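Local atomic coordinates of Pli0006 protein (Listeria innocua, PDB entry 3OP9), a protein that probably binds DNA as a transcriptional regulator, through a helix-turn-helix domain of the XRE/Cro-C1 family. Residues A[28-32]-A[56-60]. Residues are numbered along the deposited sequence; the frame is centred on the assembly and turned at random.
Sequences IAELL and RLATY
Tyr60 N is 3.0 Å from Arg56 O, the helical hydrogen bond that sets these two side chains one turn apart on the side of helix 51-61 facing residues 28-32. Leu31 has its CG anti to the backbone N (chi1 177°), and its forked end reaches the root of Tyr60. Leu31 CD2 lies 3.9 Å from Tyr60 CB, while Leu31 CD1 approaches Tyr60 CD1 at 3.8 Å, obliquely to the ring. The same Leu31 CD2 also lies 4.0 Å from Leu57 CD2, resting between Tyr60 and Leu57. Leu32 carries the inner half. Leu32 CD2 sits 3.7 Å from Arg56 CB and 3.9 Å from Leu57 CG, and the Leu32 and Leu57 side chains cross at roughly a right angle. Arg56 runs past Leu32 in the opposite direction, extended from CG to NE, its aliphatic part lying along Leu32, and Arg56 CD comes 3.9 Å from Leu31 O, a van der Waals contact. Ile28 CG2 adds a looser touch on Leu57 CD2. The interface is thus apolar, buried around Leu57, Leu32 and Ile28 and more open toward Arg56 and Tyr60. Thr59 OG1 hydrogen-bonds Tyr71 OH of a second subunit, and Ala58 packs on the same tyrosine. The two segments' axes cross at 114°, joining helix 25-32, the first of the probable helix-turn-helix, to helix 51-61; Ile28 and Leu32 also pack on Met43 and Tyr42 of helix 36-44, the probable recognition helix.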
ATOM      1  N   ILE A  28     -10.541  23.814 -12.544  1.00 30.76           N
ATOM      2  CA  ILE A  28      -9.428  23.437 -11.692  1.00 29.30           C
ATOM      3  C   ILE A  28      -8.859  24.687 -11.030  1.00 31.98           C
ATOM      4  O   ILE A  28      -8.477  24.645  -9.857  1.00 31.33           O
ATOM      5  CB  ILE A  28      -8.347  22.685 -12.488  1.00 28.74           C
ATOM      6  CG1 ILE A  28      -8.938  21.371 -13.012  1.00 27.92           C
ATOM      7  CG2 ILE A  28      -7.097  22.442 -11.635  1.00 30.14           C
ATOM      8  CD1 ILE A  28      -8.123  20.720 -14.129  1.00 31.35           C
ATOM      9  N   ALA A  29      -8.812  25.800 -11.772  1.00 30.86           N
ATOM     10  CA  ALA A  29      -8.254  27.036 -11.227  1.00 33.86           C
ATOM     11  C   ALA A  29      -9.089  27.463 -10.030  1.00 39.69           C
ATOM     12  O   ALA A  29      -8.559  27.900  -9.004  1.00 37.66           O
ATOM     13  CB  ALA A  29      -8.234  28.155 -12.285  1.00 33.19           C
ATOM     14  N   GLU A  30     -10.404  27.331 -10.171  1.00 43.17           N
ATOM     15  CA  GLU A  30     -11.324  27.727  -9.106  1.00 46.32           C
ATOM     16  C   GLU A  30     -11.070  26.853  -7.885  1.00 45.33           C
ATOM     17  O   GLU A  30     -11.060  27.352  -6.771  1.00 45.31           O
ATOM     18  CB  GLU A  30     -12.788  27.636  -9.572  1.00 53.20           C
ATOM     19  CG  GLU A  30     -13.321  28.929 -10.207  1.00 75.42           C
ATOM     20  CD  GLU A  30     -14.071  28.715 -11.530  1.00 86.71           C
ATOM     21  OE1 GLU A  30     -14.944  27.818 -11.603  1.00 85.30           O
ATOM     22  OE2 GLU A  30     -13.789  29.456 -12.502  1.00 90.30           O
ATOM     23  N   LEU A  31     -10.842  25.555  -8.100  1.00 45.80           N
ATOM     24  CA  LEU A  31     -10.569  24.614  -7.009  1.00 45.04           C
ATOM     25  C   LEU A  31      -9.311  24.997  -6.221  1.00 41.51           C
ATOM     26  O   LEU A  31      -9.251  24.858  -5.001  1.00 40.04           O
ATOM     27  CB  LEU A  31     -10.376  23.204  -7.580  1.00 44.72           C
ATOM     28  CG  LEU A  31     -10.013  22.088  -6.600  1.00 44.61           C
ATOM     29  CD1 LEU A  31     -11.218  21.664  -5.757  1.00 47.23           C
ATOM     30  CD2 LEU A  31      -9.454  20.894  -7.352  1.00 41.96           C
ATOM     31  N   LEU A  32      -8.299  25.469  -6.925  1.00 34.70           N
ATOM     32  CA  LEU A  32      -7.025  25.765  -6.289  1.00 35.94           C
ATOM     33  C   LEU A  32      -6.860  27.237  -5.959  1.00 37.95           C
ATOM     34  O   LEU A  32      -5.854  27.621  -5.391  1.00 41.77           O
ATOM     35  CB  LEU A  32      -5.877  25.341  -7.176  1.00 29.95           C
ATOM     36  CG  LEU A  32      -5.858  23.873  -7.575  1.00 30.96           C
ATOM     37  CD1 LEU A  32      -4.717  23.665  -8.529  1.00 28.93           C
ATOM     38  CD2 LEU A  32      -5.737  22.990  -6.348  1.00 34.51           C
ATOM     39  N   ARG A  56      -4.697  19.576  -2.250  1.00 26.12           N
ATOM     40  CA  ARG A  56      -6.061  19.863  -2.668  1.00 28.04           C
ATOM     41  C   ARG A  56      -6.419  18.998  -3.872  1.00 24.73           C
ATOM     42  O   ARG A  56      -7.540  18.501  -3.945  1.00 25.15           O
ATOM     43  CB  ARG A  56      -6.278  21.341  -3.038  1.00 28.53           C
ATOM     44  CG  ARG A  56      -6.230  22.316  -1.896  1.00 43.93           C
ATOM     45  CD  ARG A  56      -6.618  23.711  -2.389  1.00 64.24           C
ATOM     46  NE  ARG A  56      -6.703  24.694  -1.312  1.00 78.74           N
ATOM     47  CZ  ARG A  56      -7.698  24.759  -0.431  1.00 87.51           C
ATOM     48  NH1 ARG A  56      -8.695  23.886  -0.486  1.00 87.29           N
ATOM     49  NH2 ARG A  56      -7.692  25.692   0.514  1.00 93.25           N
ATOM     50  N   LEU A  57      -5.492  18.821  -4.819  1.00 22.09           N
ATOM     51  CA  LEU A  57      -5.806  17.985  -5.994  1.00 22.80           C
ATOM     52  C   LEU A  57      -5.952  16.509  -5.606  1.00 21.93           C
ATOM     53  O   LEU A  57      -6.857  15.793  -6.078  1.00 22.58           O
ATOM     54  CB  LEU A  57      -4.704  18.119  -7.060  1.00 25.43           C
ATOM     55  CG  LEU A  57      -4.632  19.491  -7.745  1.00 30.18           C
ATOM     56  CD1 LEU A  57      -3.355  19.656  -8.513  1.00 30.45           C
ATOM     57  CD2 LEU A  57      -5.858  19.637  -8.652  1.00 31.77           C
ATOM     58  N   ALA A  58      -5.056  16.028  -4.759  1.00 23.05           N
ATOM     59  CA  ALA A  58      -5.116  14.602  -4.381  1.00 24.53           C
ATOM     60  C   ALA A  58      -6.420  14.323  -3.648  1.00 26.76           C
ATOM     61  O   ALA A  58      -7.035  13.271  -3.820  1.00 26.74           O
ATOM     62  CB  ALA A  58      -3.922  14.237  -3.501  1.00 23.57           C
ATOM     63  N   THR A  59      -6.843  15.274  -2.810  1.00 23.04           N
ATOM     64  CA  THR A  59      -8.065  15.094  -2.043  1.00 25.42           C
ATOM     65  C   THR A  59      -9.269  15.110  -3.012  1.00 28.25           C
ATOM     66  O   THR A  59     -10.178  14.292  -2.903  1.00 27.18           O
ATOM     67  CB  THR A  59      -8.188  16.215  -0.982  1.00 30.56           C
ATOM     68  OG1 THR A  59      -7.083  16.113  -0.074  1.00 27.41           O
ATOM     69  CG2 THR A  59      -9.496  16.098  -0.205  1.00 38.98           C
ATOM     70  N   TYR A  60      -9.256  16.038  -3.963  1.00 25.96           N
ATOM     71  CA  TYR A  60     -10.388  16.163  -4.893  1.00 26.53           C
ATOM     72  C   TYR A  60     -10.572  14.873  -5.718  1.00 26.58           C
ATOM     73  O   TYR A  60     -11.680  14.375  -5.858  1.00 27.95           O
ATOM     74  CB  TYR A  60     -10.188  17.355  -5.820  1.00 27.38           C
ATOM     75  CG  TYR A  60     -11.346  17.501  -6.760  1.00 29.69           C
ATOM     76  CD1 TYR A  60     -12.522  18.113  -6.339  1.00 32.85           C
ATOM     77  CD2 TYR A  60     -11.299  16.977  -8.043  1.00 32.10           C
ATOM     78  CE1 TYR A  60     -13.613  18.229  -7.185  1.00 35.57           C
ATOM     79  CE2 TYR A  60     -12.397  17.099  -8.895  1.00 34.80           C
ATOM     80  CZ  TYR A  60     -13.540  17.728  -8.447  1.00 31.54           C
ATOM     81  OH  TYR A  60     -14.633  17.859  -9.278  1.00 35.40           O
TER